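Local coordinates for protein NAD nucleotidase (Haemophilus influenzae, PDB 3ZTV) that degrades NAD in the periplasm to adenosine and nicotinamide riboside, combining NAD pyrophosphatase with 5'-nucleotidase activity, at residues 365-373 with 409-417; 383-393 with 559-567. One frame throughout, in Å; residues are numbered along the deposited sequence.

Contact 1 of 2, residues 365-373 with 409-417; sequences AMPGGSANR and AGGVRADIL. With ADN (adenosine), chain D.
Two loops of the C-terminal, nucleotide-binding domain of this 5'-nucleotidase meet here, Met366 pairing with Ile416 in a single antiparallel bridge at one end while Arg373 lies beside Gly410 at the adenosine pocket at the other. The bridge is a hydrogen-bonded pair: Met366 N reaches Ile416 O at 2.9 Å with an angle of 171° at the hydrogen, and Ile416 N returns the bond to Met366 O. Beside it, the bend of the Met366 chain at chi3 (-73°) carries CE to 3.8 Å from Ile416 CG2. Ala365 CB and Leu417 CD2 touch more tightly, at 3.5 Å. Further along, Asp415 OD1 accepts a nearly straight bond from Gly368 N at 2.8 Å, met from above the carboxylate plane. Asn372 ND2, donating in its own amide plane to Gly368 O at 2.9 Å, holds the same residue through its carbonyl, from the following peptide. Gly369, with positive phi, lies close against the Val412-Ala414 backbone; its N makes a weak bond to Val412 O. Two waters complete the seam: one joins Gly369 O to Ala409 O, the other lies at the guanidinium edge of Arg373 and links NE to Val412 O. The extended Arg373 chain runs past Ala409 CB, and its NH1 bonds Thr463. Gly410 CA comes to 3.4 Å from the adenosine O2'. Beneath the bridge, Met366 and Ile416 both pack on Phe390 of helix 386-396 and on Ile361 of strand 357-362.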
ATOM      1  N   ALA A 365     -33.306  38.097 -12.782  1.00 19.37           N
ATOM      2  CA  ALA A 365     -33.079  37.819 -11.372  1.00 20.05           C
ATOM      3  C   ALA A 365     -33.389  36.360 -11.058  1.00 18.90           C
ATOM      4  O   ALA A 365     -34.329  35.779 -11.604  1.00 20.23           O
ATOM      5  CB  ALA A 365     -33.939  38.736 -10.514  1.00 20.14           C
ATOM      6  N   MET A 366     -32.580  35.765 -10.189  1.00 15.39           N
ATOM      7  CA  MET A 366     -32.837  34.417  -9.692  1.00 15.53           C
ATOM      8  C   MET A 366     -33.525  34.527  -8.333  1.00 14.10           C
ATOM      9  O   MET A 366     -32.900  34.921  -7.349  1.00 15.14           O
ATOM     10  CB  MET A 366     -31.527  33.630  -9.597  1.00 16.24           C
ATOM     11  CG  MET A 366     -30.975  33.230 -10.958  1.00 14.50           C
ATOM     12  SD  MET A 366     -29.302  32.546 -10.915  1.00 13.92           S
ATOM     13  CE  MET A 366     -28.323  34.014 -10.599  1.00 17.98           C
ATOM     14  N   PRO A 367     -34.831  34.216  -8.278  1.00 14.40           N
ATOM     15  CA  PRO A 367     -35.596  34.442  -7.048  1.00 15.75           C
ATOM     16  C   PRO A 367     -35.035  33.655  -5.868  1.00 13.13           C
ATOM     17  O   PRO A 367     -34.627  32.499  -6.024  1.00 13.94           O
ATOM     18  CB  PRO A 367     -37.001  33.941  -7.406  1.00 16.22           C
ATOM     19  CG  PRO A 367     -37.066  34.017  -8.895  1.00 19.21           C
ATOM     20  CD  PRO A 367     -35.676  33.726  -9.380  1.00 16.70           C
ATOM     21  N   GLY A 368     -35.021  34.297  -4.705  1.00 14.62           N
ATOM     22  CA  GLY A 368     -34.578  33.679  -3.469  1.00 13.38           C
ATOM     23  C   GLY A 368     -35.274  34.328  -2.289  1.00 14.68           C
ATOM     24  O   GLY A 368     -36.311  34.982  -2.451  1.00 16.35           O
ATOM     25  N   GLY A 369     -34.713  34.154  -1.099  1.00 14.16           N
ATOM     26  CA  GLY A 369     -35.290  34.738   0.094  1.00 15.94           C
ATOM     27  C   GLY A 369     -36.554  34.028   0.528  1.00 14.95           C
ATOM     28  O   GLY A 369     -36.971  33.039  -0.075  1.00 14.17           O
ATOM     29  N   SER A 370     -37.182  34.548   1.575  1.00 16.08           N
ATOM     30  CA  SER A 370     -38.322  33.881   2.192  1.00 16.71           C
ATOM     31  C   SER A 370     -39.520  33.706   1.256  1.00 17.94           C
ATOM     32  O   SER A 370     -40.185  32.669   1.273  1.00 15.97           O
ATOM     33  CB  SER A 370     -38.751  34.631   3.453  1.00 21.53           C
ATOM     34  OG  SER A 370     -39.813  33.961   4.105  1.00 26.74           O
ATOM     35  N   ALA A 371     -39.793  34.718   0.440  1.00 18.24           N
ATOM     36  CA  ALA A 371     -40.969  34.694  -0.423  1.00 17.86           C
ATOM     37  C   ALA A 371     -40.933  33.549  -1.432  1.00 18.60           C
ATOM     38  O   ALA A 371     -41.977  33.035  -1.842  1.00 18.33           O
ATOM     39  CB  ALA A 371     -41.124  36.029  -1.143  1.00 19.18           C
ATOM     40  N   ASN A 372     -39.730  33.148  -1.832  1.00 16.84           N
ATOM     41  CA  ASN A 372     -39.579  32.177  -2.914  1.00 15.82           C
ATOM     42  C   ASN A 372     -39.141  30.786  -2.466  1.00 14.65           C
ATOM     43  O   ASN A 372     -38.745  29.969  -3.293  1.00 15.01           O
ATOM     44  CB  ASN A 372     -38.622  32.710  -3.982  1.00 16.11           C
ATOM     45  CG  ASN A 372     -39.143  33.967  -4.651  1.00 17.61           C
ATOM     46  OD1 ASN A 372     -40.071  33.914  -5.460  1.00 18.34           O
ATOM     47  ND2 ASN A 372     -38.541  35.107  -4.325  1.00 17.63           N
ATOM     48  N   ARG A 373     -39.234  30.514  -1.169  1.00 12.86           N
ATOM     49  CA  ARG A 373     -38.739  29.249  -0.626  1.00 14.29           C
ATOM     50  C   ARG A 373     -39.405  28.025  -1.242  1.00 14.59           C
ATOM     51  O   ARG A 373     -38.735  27.027  -1.519  1.00 12.98           O
ATOM     52  CB  ARG A 373     -38.883  29.212   0.893  1.00 15.07           C
ATOM     53  CG  ARG A 373     -37.867  30.070   1.619  1.00 14.85           C
ATOM     54  CD  ARG A 373     -38.192  30.156   3.097  1.00 14.33           C
ATOM     55  NE  ARG A 373     -37.166  30.877   3.842  1.00 14.96           N
ATOM     56  CZ  ARG A 373     -37.229  31.103   5.150  1.00 18.68           C
ATOM     57  NH1 ARG A 373     -38.264  30.655   5.847  1.00 17.65           N
ATOM     58  NH2 ARG A 373     -36.258  31.770   5.761  1.00 18.60           N
ATOM     59  N   ALA A 409     -33.523  26.113   1.199  1.00 10.42           N
ATOM     60  CA  ALA A 409     -33.928  27.438   0.720  1.00 10.95           C
ATOM     61  C   ALA A 409     -33.706  28.562   1.738  1.00 10.65           C
ATOM     62  O   ALA A 409     -33.499  29.711   1.361  1.00 12.14           O
ATOM     63  CB  ALA A 409     -35.391  27.417   0.262  1.00 12.50           C
ATOM     64  N   GLY A 410     -33.755  28.229   3.021  1.00 10.76           N
ATOM     65  CA  GLY A 410     -33.551  29.218   4.065  1.00 12.19           C
ATOM     66  C   GLY A 410     -32.118  29.708   4.147  1.00 14.60           C
ATOM     67  O   GLY A 410     -31.821  30.672   4.857  1.00 14.99           O
ATOM     68  N   GLY A 411     -31.222  29.044   3.423  1.00 13.25           N
ATOM     69  CA  GLY A 411     -29.819  29.414   3.425  1.00 12.79           C
ATOM     70  C   GLY A 411     -29.516  30.525   2.440  1.00 14.08           C
ATOM     71  O   GLY A 411     -28.369  30.953   2.306  1.00 16.01           O
ATOM     72  N   VAL A 412     -30.550  30.986   1.737  1.00 13.03           N
ATOM     73  CA  VAL A 412     -30.418  32.078   0.777  1.00 18.63           C
ATOM     74  C   VAL A 412     -31.451  33.165   1.106  1.00 17.34           C
ATOM     75  O   VAL A 412     -32.659  32.923   1.061  1.00 19.71           O
ATOM     76  CB  VAL A 412     -30.552  31.570  -0.683  1.00 21.44           C
ATOM     77  CG1 VAL A 412     -29.793  30.258  -0.852  1.00 20.32           C
ATOM     78  CG2 VAL A 412     -32.009  31.382  -1.067  1.00 20.07           C
ATOM     79  N   ARG A 413     -30.970  34.357   1.448  1.00 18.35           N
ATOM     80  CA  ARG A 413     -31.813  35.377   2.074  1.00 20.32           C
ATOM     81  C   ARG A 413     -32.456  36.382   1.123  1.00 19.34           C
ATOM     82  O   ARG A 413     -33.278  37.194   1.548  1.00 19.24           O
ATOM     83  CB  ARG A 413     -31.014  36.144   3.131  1.00 22.17           C
ATOM     84  CG  ARG A 413     -30.807  35.404   4.435  1.00 25.17           C
ATOM     85  CD  ARG A 413     -30.051  36.286   5.416  1.00 29.63           C
ATOM     86  NE  ARG A 413     -30.246  35.871   6.801  1.00 33.64           N
ATOM     87  CZ  ARG A 413     -29.585  36.390   7.832  1.00 35.93           C
ATOM     88  NH1 ARG A 413     -28.680  37.338   7.629  1.00 39.02           N
ATOM     89  NH2 ARG A 413     -29.824  35.958   9.062  1.00 36.18           N
ATOM     90  N   ALA A 414     -32.084  36.343  -0.149  1.00 18.67           N
ATOM     91  CA  ALA A 414     -32.626  37.301  -1.108  1.00 18.76           C
ATOM     92  C   ALA A 414     -32.455  36.815  -2.536  1.00 16.01           C
ATOM     93  O   ALA A 414     -31.703  35.871  -2.794  1.00 16.85           O
ATOM     94  CB  ALA A 414     -31.968  38.667  -0.930  1.00 20.54           C
ATOM     95  N   ASP A 415     -33.156  37.461  -3.464  1.00 17.01           N
ATOM     96  CA  ASP A 415     -32.964  37.188  -4.878  1.00 15.17           C
ATOM     97  C   ASP A 415     -31.517  37.502  -5.224  1.00 15.82           C
ATOM     98  O   ASP A 415     -30.905  38.383  -4.617  1.00 15.55           O
ATOM     99  CB  ASP A 415     -33.863  38.078  -5.753  1.00 16.48           C
ATOM    100  CG  ASP A 415     -35.354  37.860  -5.514  1.00 17.54           C
ATOM    101  OD1 ASP A 415     -35.741  36.986  -4.718  1.00 16.65           O
ATOM    102  OD2 ASP A 415     -36.154  38.577  -6.153  1.00 22.86           O
ATOM    103  N   ILE A 416     -30.975  36.793  -6.205  1.00 13.72           N
ATOM    104  CA  ILE A 416     -29.677  37.140  -6.754  1.00 15.35           C
ATOM    105  C   ILE A 416     -29.919  37.861  -8.074  1.00 15.71           C
ATOM    106  O   ILE A 416     -30.425  37.269  -9.028  1.00 16.26           O
ATOM    107  CB  ILE A 416     -28.793  35.899  -6.959  1.00 15.15           C
ATOM    108  CG1 ILE A 416     -28.547  35.211  -5.615  1.00 16.10           C
ATOM    109  CG2 ILE A 416     -27.477  36.280  -7.611  1.00 15.68           C
ATOM    110  CD1 ILE A 416     -27.726  33.934  -5.703  1.00 17.86           C
ATOM    111  N   LEU A 417     -29.569  39.144  -8.111  1.00 16.29           N
ATOM    112  CA  LEU A 417     -29.901  40.014  -9.236  1.00 15.95           C
ATOM    113  C   LEU A 417     -28.765  40.088 -10.246  1.00 17.82           C
ATOM    114  O   LEU A 417     -27.602  39.898  -9.893  1.00 18.51           O
ATOM    115  CB  LEU A 417     -30.233  41.420  -8.724  1.00 17.82           C
ATOM    116  CG  LEU A 417     -31.316  41.528  -7.648  1.00 19.58           C
ATOM    117  CD1 LEU A 417     -31.557  42.987  -7.277  1.00 20.16           C
ATOM    118  CD2 LEU A 417     -32.607  40.868  -8.101  1.00 18.32           C
TER
HETATM  119  O5' ADN D1600     -34.636  31.748  10.221  1.00 29.03           O
HETATM  120  C5' ADN D1600     -34.337  30.374  10.480  1.00 21.36           C
HETATM  121  C4' ADN D1600     -34.123  29.660   9.151  1.00 18.48           C
HETATM  122  O4' ADN D1600     -32.929  30.136   8.522  1.00 17.36           O
HETATM  123  C3' ADN D1600     -33.948  28.162   9.304  1.00 16.87           C
HETATM  124  O3' ADN D1600     -35.204  27.481   9.225  1.00 20.38           O
HETATM  125  C2' ADN D1600     -33.048  27.801   8.138  1.00 14.93           C
HETATM  126  O2' ADN D1600     -33.817  27.530   6.959  1.00 16.73           O
HETATM  127  C1' ADN D1600     -32.232  29.057   7.897  1.00 16.23           C
HETATM  128  N9  ADN D1600     -30.901  28.905   8.523  1.00 13.80           N
HETATM  129  C8  ADN D1600     -30.534  29.266   9.769  1.00 15.51           C
HETATM  130  N7  ADN D1600     -29.224  28.972   9.991  1.00 15.58           N
HETATM  131  C5  ADN D1600     -28.737  28.403   8.865  1.00 13.72           C
HETATM  132  C6  ADN D1600     -27.444  27.857   8.394  1.00 14.88           C
HETATM  133  N6  ADN D1600     -26.345  27.832   9.182  1.00 14.66           N
HETATM  134  N1  ADN D1600     -27.390  27.370   7.139  1.00 12.85           N
HETATM  135  C2  ADN D1600     -28.457  27.373   6.320  1.00 13.68           C
HETATM  136  N3  ADN D1600     -29.657  27.852   6.677  1.00 13.23           N
HETATM  137  C4  ADN D1600     -29.849  28.373   7.909  1.00 14.45           C
HETATM  138  O   HOH W   1     -35.149  30.955  -0.870  1.00 13.45           O
HETATM  139  O   HOH W   2     -34.929  32.175   2.475  1.00 16.78           O

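Contact 2 of 2, residues 383-393 with 559-567; sequences EGSIATRFIAE and FEAYTSSNV
Stacking carries much of this contact: the guanidinium of Arg389 lies flat on the Tyr562 ring, planes 8° apart, with CZ 3.8 Å from the ring centroid in a cation-pi geometry. CG of Arg389 stands opposite the backbone N (chi1 -177°), and the bend at chi2 turns the chain across the ring, where CD adds a CH-pi contact. Asn566 covers the other guanidinium face.

Charged and polar bonds fix the rotation of this group in its plane. NE and NH2 both grip Glu393 OE2, one turn on, with NE at 2.8 Å in a salt bridge, while NH1 donates to Ser564 O at 2.9 Å from above that carbonyl plane. Nearer the helix start, Ser565 OG donates to Glu383 O at 2.6 Å on a lone pair, and Ser565 N donates to Glu383 OE1 at 3.0 Å, on the anti side but 35° out of the carboxylate plane. A water joins the same OE1 to Val567 O.

Apolar packing fills in between. Ile386 CG2 meets Tyr562 CB at 3.8 Å, and the near-parallel rings of Phe390 and Phe559 are slid so far apart that they barely overlap. Phe390 CD1 lies at the rim of the Tyr562 ring, near its plane, but the two rings meet obliquely, neither stacked nor edge-to-face.

Phe390, Phe559 and Tyr562 thus form an aromatic cluster, enlarged by Phe549 and Phe552 of helix 545-555. The cluster joins the start of helix 386-396, where Ser385 holds the N-cap position, to the segment linking strands 558-560 and 567-570.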
ATOM      1  N   GLU A 383     -40.979  28.481 -10.228  1.00 15.95           N
ATOM      2  CA  GLU A 383     -39.715  27.766 -10.034  1.00 17.02           C
ATOM      3  C   GLU A 383     -39.234  27.793  -8.583  1.00 15.93           C
ATOM      4  O   GLU A 383     -38.337  27.034  -8.206  1.00 15.88           O
ATOM      5  CB  GLU A 383     -38.629  28.340 -10.945  1.00 17.94           C
ATOM      6  CG  GLU A 383     -38.899  28.157 -12.431  1.00 16.46           C
ATOM      7  CD  GLU A 383     -38.628  26.745 -12.911  1.00 20.90           C
ATOM      8  OE1 GLU A 383     -37.892  26.003 -12.224  1.00 19.98           O
ATOM      9  OE2 GLU A 383     -39.149  26.372 -13.984  1.00 26.10           O
ATOM     10  N   GLY A 384     -39.823  28.660  -7.769  1.00 14.86           N
ATOM     11  CA  GLY A 384     -39.397  28.800  -6.392  1.00 14.16           C
ATOM     12  C   GLY A 384     -38.022  29.430  -6.308  1.00 13.71           C
ATOM     13  O   GLY A 384     -37.708  30.369  -7.039  1.00 13.95           O
ATOM     14  N   SER A 385     -37.186  28.884  -5.431  1.00 14.70           N
ATOM     15  CA  SER A 385     -35.909  29.507  -5.118  1.00 12.94           C
ATOM     16  C   SER A 385     -34.788  29.099  -6.077  1.00 11.10           C
ATOM     17  O   SER A 385     -33.950  28.253  -5.748  1.00 12.59           O
ATOM     18  CB  SER A 385     -35.505  29.186  -3.676  1.00 12.79           C
ATOM     19  OG  SER A 385     -34.452  30.037  -3.263  1.00 12.06           O
ATOM     20  N   ILE A 386     -34.764  29.706  -7.259  1.00 11.60           N
ATOM     21  CA  ILE A 386     -33.706  29.447  -8.229  1.00 12.44           C
ATOM     22  C   ILE A 386     -32.343  29.814  -7.637  1.00 12.35           C
ATOM     23  O   ILE A 386     -31.332  29.171  -7.929  1.00 11.28           O
ATOM     24  CB  ILE A 386     -33.938  30.213  -9.557  1.00 12.89           C
ATOM     25  CG1 ILE A 386     -35.258  29.771 -10.202  1.00 13.75           C
ATOM     26  CG2 ILE A 386     -32.788  29.968 -10.518  1.00 13.36           C
ATOM     27  CD1 ILE A 386     -35.617  30.536 -11.474  1.00 16.73           C
ATOM     28  N   ALA A 387     -32.321  30.837  -6.789  1.00 11.69           N
ATOM     29  CA  ALA A 387     -31.086  31.230  -6.117  1.00 12.51           C
ATOM     30  C   ALA A 387     -30.508  30.085  -5.280  1.00 11.58           C
ATOM     31  O   ALA A 387     -29.291  29.937  -5.196  1.00 11.31           O
ATOM     32  CB  ALA A 387     -31.297  32.485  -5.268  1.00 11.64           C
ATOM     33  N   THR A 388     -31.374  29.268  -4.687  1.00  9.60           N
ATOM     34  CA  THR A 388     -30.908  28.106  -3.928  1.00 11.33           C
ATOM     35  C   THR A 388     -30.278  27.055  -4.845  1.00 10.24           C
ATOM     36  O   THR A 388     -29.250  26.460  -4.503  1.00  9.90           O
ATOM     37  CB  THR A 388     -32.030  27.486  -3.080  1.00  9.16           C
ATOM     38  OG1 THR A 388     -32.540  28.477  -2.180  1.00 11.07           O
ATOM     39  CG2 THR A 388     -31.500  26.308  -2.275  1.00 10.23           C
ATOM     40  N   ARG A 389     -30.881  26.825  -6.011  1.00 10.68           N
ATOM     41  CA  ARG A 389     -30.263  25.953  -7.013  1.00 10.29           C
ATOM     42  C   ARG A 389     -28.869  26.472  -7.379  1.00 10.01           C
ATOM     43  O   ARG A 389     -27.917  25.698  -7.479  1.00 11.15           O
ATOM     44  CB  ARG A 389     -31.156  25.809  -8.255  1.00 11.78           C
ATOM     45  CG  ARG A 389     -30.625  24.858  -9.323  1.00 11.06           C
ATOM     46  CD  ARG A 389     -29.875  25.601 -10.411  1.00 14.08           C
ATOM     47  NE  ARG A 389     -29.254  24.707 -11.389  1.00 13.44           N
ATOM     48  CZ  ARG A 389     -29.725  24.471 -12.611  1.00 15.19           C
ATOM     49  NH1 ARG A 389     -30.844  25.050 -13.027  1.00 15.96           N
ATOM     50  NH2 ARG A 389     -29.072  23.649 -13.419  1.00 16.13           N
ATOM     51  N   PHE A 390     -28.746  27.782  -7.565  1.00 10.44           N
ATOM     52  CA  PHE A 390     -27.452  28.399  -7.826  1.00 11.86           C
ATOM     53  C   PHE A 390     -26.434  28.059  -6.728  1.00 10.81           C
ATOM     54  O   PHE A 390     -25.308  27.640  -7.011  1.00 10.16           O
ATOM     55  CB  PHE A 390     -27.631  29.914  -7.932  1.00 13.30           C
ATOM     56  CG  PHE A 390     -26.422  30.640  -8.440  1.00 18.73           C
ATOM     57  CD1 PHE A 390     -25.384  29.956  -9.041  1.00 21.23           C
ATOM     58  CD2 PHE A 390     -26.336  32.019  -8.332  1.00 20.97           C
ATOM     59  CE1 PHE A 390     -24.278  30.625  -9.508  1.00 23.39           C
ATOM     60  CE2 PHE A 390     -25.230  32.696  -8.798  1.00 26.41           C
ATOM     61  CZ  PHE A 390     -24.197  31.998  -9.390  1.00 25.43           C
ATOM     62  N   ILE A 391     -26.825  28.256  -5.473  1.00 10.12           N
ATOM     63  CA  ILE A 391     -25.921  27.951  -4.372  1.00  9.53           C
ATOM     64  C   ILE A 391     -25.543  26.467  -4.386  1.00  9.06           C
ATOM     65  O   ILE A 391     -24.379  26.112  -4.180  1.00 10.28           O
ATOM     66  CB  ILE A 391     -26.503  28.375  -3.006  1.00  9.94           C
ATOM     67  CG1 ILE A 391     -26.715  29.893  -2.974  1.00 12.24           C
ATOM     68  CG2 ILE A 391     -25.572  27.939  -1.881  1.00 10.59           C
ATOM     69  CD1 ILE A 391     -25.493  30.675  -3.334  1.00 13.24           C
ATOM     70  N   ALA A 392     -26.516  25.597  -4.646  1.00  8.74           N
ATOM     71  CA  ALA A 392     -26.216  24.169  -4.760  1.00 10.28           C
ATOM     72  C   ALA A 392     -25.192  23.901  -5.866  1.00 10.23           C
ATOM     73  O   ALA A 392     -24.306  23.058  -5.703  1.00  9.36           O
ATOM     74  CB  ALA A 392     -27.488  23.353  -4.981  1.00  9.67           C
ATOM     75  N   GLU A 393     -25.297  24.624  -6.974  1.00 10.35           N
ATOM     76  CA  GLU A 393     -24.319  24.485  -8.060  1.00 10.49           C
ATOM     77  C   GLU A 393     -22.905  24.912  -7.636  1.00 10.38           C
ATOM     78  O   GLU A 393     -21.922  24.311  -8.066  1.00 11.04           O
ATOM     79  CB  GLU A 393     -24.755  25.250  -9.319  1.00 11.87           C
ATOM     80  CG  GLU A 393     -26.074  24.779  -9.931  1.00 12.13           C
ATOM     81  CD  GLU A 393     -25.952  23.506 -10.762  1.00 13.81           C
ATOM     82  OE1 GLU A 393     -24.825  23.001 -10.967  1.00 12.79           O
ATOM     83  OE2 GLU A 393     -27.008  23.007 -11.210  1.00 12.85           O
ATOM     84  N   PHE A 559     -21.593  34.867 -16.393  1.00 17.51           N
ATOM     85  CA  PHE A 559     -22.600  33.848 -16.139  1.00 17.62           C
ATOM     86  C   PHE A 559     -24.006  34.304 -16.513  1.00 16.21           C
ATOM     87  O   PHE A 559     -24.470  35.353 -16.071  1.00 16.96           O
ATOM     88  CB  PHE A 559     -22.553  33.462 -14.657  1.00 15.91           C
ATOM     89  CG  PHE A 559     -23.579  32.444 -14.253  1.00 17.15           C
ATOM     90  CD1 PHE A 559     -23.454  31.119 -14.643  1.00 17.77           C
ATOM     91  CD2 PHE A 559     -24.655  32.805 -13.460  1.00 16.61           C
ATOM     92  CE1 PHE A 559     -24.396  30.181 -14.266  1.00 17.39           C
ATOM     93  CE2 PHE A 559     -25.599  31.870 -13.076  1.00 16.83           C
ATOM     94  CZ  PHE A 559     -25.468  30.556 -13.479  1.00 16.71           C
ATOM     95  N   GLU A 560     -24.676  33.500 -17.331  1.00 19.28           N
ATOM     96  CA  GLU A 560     -26.073  33.731 -17.673  1.00 17.53           C
ATOM     97  C   GLU A 560     -26.941  33.053 -16.618  1.00 16.10           C
ATOM     98  O   GLU A 560     -26.793  31.861 -16.356  1.00 17.42           O
ATOM     99  CB  GLU A 560     -26.379  33.153 -19.056  1.00 19.47           C
ATOM    100  CG  GLU A 560     -27.821  33.322 -19.495  1.00 22.37           C
ATOM    101  CD  GLU A 560     -28.152  34.754 -19.859  1.00 23.32           C
ATOM    102  OE1 GLU A 560     -27.237  35.486 -20.293  1.00 24.71           O
ATOM    103  OE2 GLU A 560     -29.324  35.153 -19.703  1.00 25.06           O
ATOM    104  N   ALA A 561     -27.839  33.819 -16.007  1.00 16.93           N
ATOM    105  CA  ALA A 561     -28.637  33.330 -14.886  1.00 17.51           C
ATOM    106  C   ALA A 561     -29.447  32.079 -15.219  1.00 16.15           C
ATOM    107  O   ALA A 561     -29.989  31.954 -16.318  1.00 17.75           O
ATOM    108  CB  ALA A 561     -29.558  34.427 -14.378  1.00 17.30           C
ATOM    109  N   TYR A 562     -29.527  31.157 -14.259  1.00 15.61           N
ATOM    110  CA  TYR A 562     -30.414  30.004 -14.367  1.00 15.83           C
ATOM    111  C   TYR A 562     -31.857  30.482 -14.430  1.00 13.90           C
ATOM    112  O   TYR A 562     -32.204  31.499 -13.833  1.00 16.23           O
ATOM    113  CB  TYR A 562     -30.259  29.081 -13.154  1.00 15.44           C
ATOM    114  CG  TYR A 562     -28.924  28.381 -13.051  1.00 15.60           C
ATOM    115  CD1 TYR A 562     -28.489  27.521 -14.049  1.00 16.75           C
ATOM    116  CD2 TYR A 562     -28.109  28.559 -11.940  1.00 16.26           C
ATOM    117  CE1 TYR A 562     -27.270  26.871 -13.951  1.00 17.75           C
ATOM    118  CE2 TYR A 562     -26.891  27.909 -11.832  1.00 16.24           C
ATOM    119  CZ  TYR A 562     -26.476  27.069 -12.841  1.00 16.68           C
ATOM    120  OH  TYR A 562     -25.264  26.418 -12.749  1.00 16.31           O
ATOM    121  N   THR A 563     -32.696  29.738 -15.146  1.00 17.01           N
ATOM    122  CA  THR A 563     -34.117  30.051 -15.217  1.00 16.64           C
ATOM    123  C   THR A 563     -34.967  28.931 -14.622  1.00 18.01           C
ATOM    124  O   THR A 563     -36.198  28.988 -14.656  1.00 19.65           O
ATOM    125  CB  THR A 563     -34.567  30.309 -16.662  1.00 19.64           C
ATOM    126  OG1 THR A 563     -34.236  29.172 -17.470  1.00 21.08           O
ATOM    127  CG2 THR A 563     -33.879  31.549 -17.218  1.00 21.77           C
ATOM    128  N   SER A 564     -34.309  27.912 -14.080  1.00 18.32           N
ATOM    129  CA  SER A 564     -35.020  26.820 -13.430  1.00 17.54           C
ATOM    130  C   SER A 564     -34.292  26.368 -12.166  1.00 14.59           C
ATOM    131  O   SER A 564     -33.085  26.575 -12.025  1.00 14.53           O
ATOM    132  CB  SER A 564     -35.211  25.650 -14.392  1.00 20.07           C
ATOM    133  OG  SER A 564     -33.963  25.145 -14.819  1.00 21.42           O
ATOM    134  N   SER A 565     -35.032  25.747 -11.255  1.00 12.54           N
ATOM    135  CA  SER A 565     -34.511  25.436  -9.931  1.00 11.28           C
ATOM    136  C   SER A 565     -34.245  23.950  -9.691  1.00 12.66           C
ATOM    137  O   SER A 565     -33.943  23.560  -8.563  1.00 12.03           O
ATOM    138  CB  SER A 565     -35.505  25.914  -8.881  1.00 13.75           C
ATOM    139  OG  SER A 565     -36.702  25.159  -8.982  1.00 13.80           O
ATOM    140  N   ASN A 566     -34.368  23.122 -10.730  1.00 12.05           N
ATOM    141  CA  ASN A 566     -34.233  21.664 -10.587  1.00 11.43           C
ATOM    142  C   ASN A 566     -35.330  21.041  -9.713  1.00  9.90           C
ATOM    143  O   ASN A 566     -35.186  19.920  -9.215  1.00 11.49           O
ATOM    144  CB  ASN A 566     -32.845  21.259 -10.055  1.00 11.69           C
ATOM    145  CG  ASN A 566     -31.771  21.249 -11.133  1.00 12.88           C
ATOM    146  OD1 ASN A 566     -30.568  21.237 -10.830  1.00 14.46           O
ATOM    147  ND2 ASN A 566     -32.189  21.245 -12.397  1.00 12.74           N
ATOM    148  N   VAL A 567     -36.421  21.774  -9.519  1.00 12.27           N
ATOM    149  CA  VAL A 567     -37.553  21.278  -8.745  1.00 10.99           C
ATOM    150  C   VAL A 567     -38.878  21.584  -9.442  1.00 12.78           C
ATOM    151  O   VAL A 567     -39.137  22.730  -9.825  1.00 14.29           O
ATOM    152  CB  VAL A 567     -37.597  21.891  -7.326  1.00 11.13           C
ATOM    153  CG1 VAL A 567     -38.839  21.416  -6.594  1.00 12.76           C
ATOM    154  CG2 VAL A 567     -36.341  21.523  -6.549  1.00 12.06           C
TER
HETATM  155  O   HOH W   3     -37.937  23.211 -12.339  1.00 24.23           O

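From the N terminus, the chain leaves strand 357-362 through 365-373, continues through 383-393 into helix 386-396, and returns along strand 404-408 to 409-417, where contact 1 closes a loop with 35 residues between its segments. Contact 2 closes much later, when 559-567 runs out of the end of strand 558-560, with 165 residues between its segments. The segments alternate, so the two closures cross rather than nest. Their centres lie 10 Å apart, and they touch: Pro367 O and Ala387 N are 2.9 Å apart, a probable hydrogen bond, and Val412 packs on Thr388. Helix 386-396 is thus flanked by the adenosine-side loops and by the late segment leading to strand 567-570.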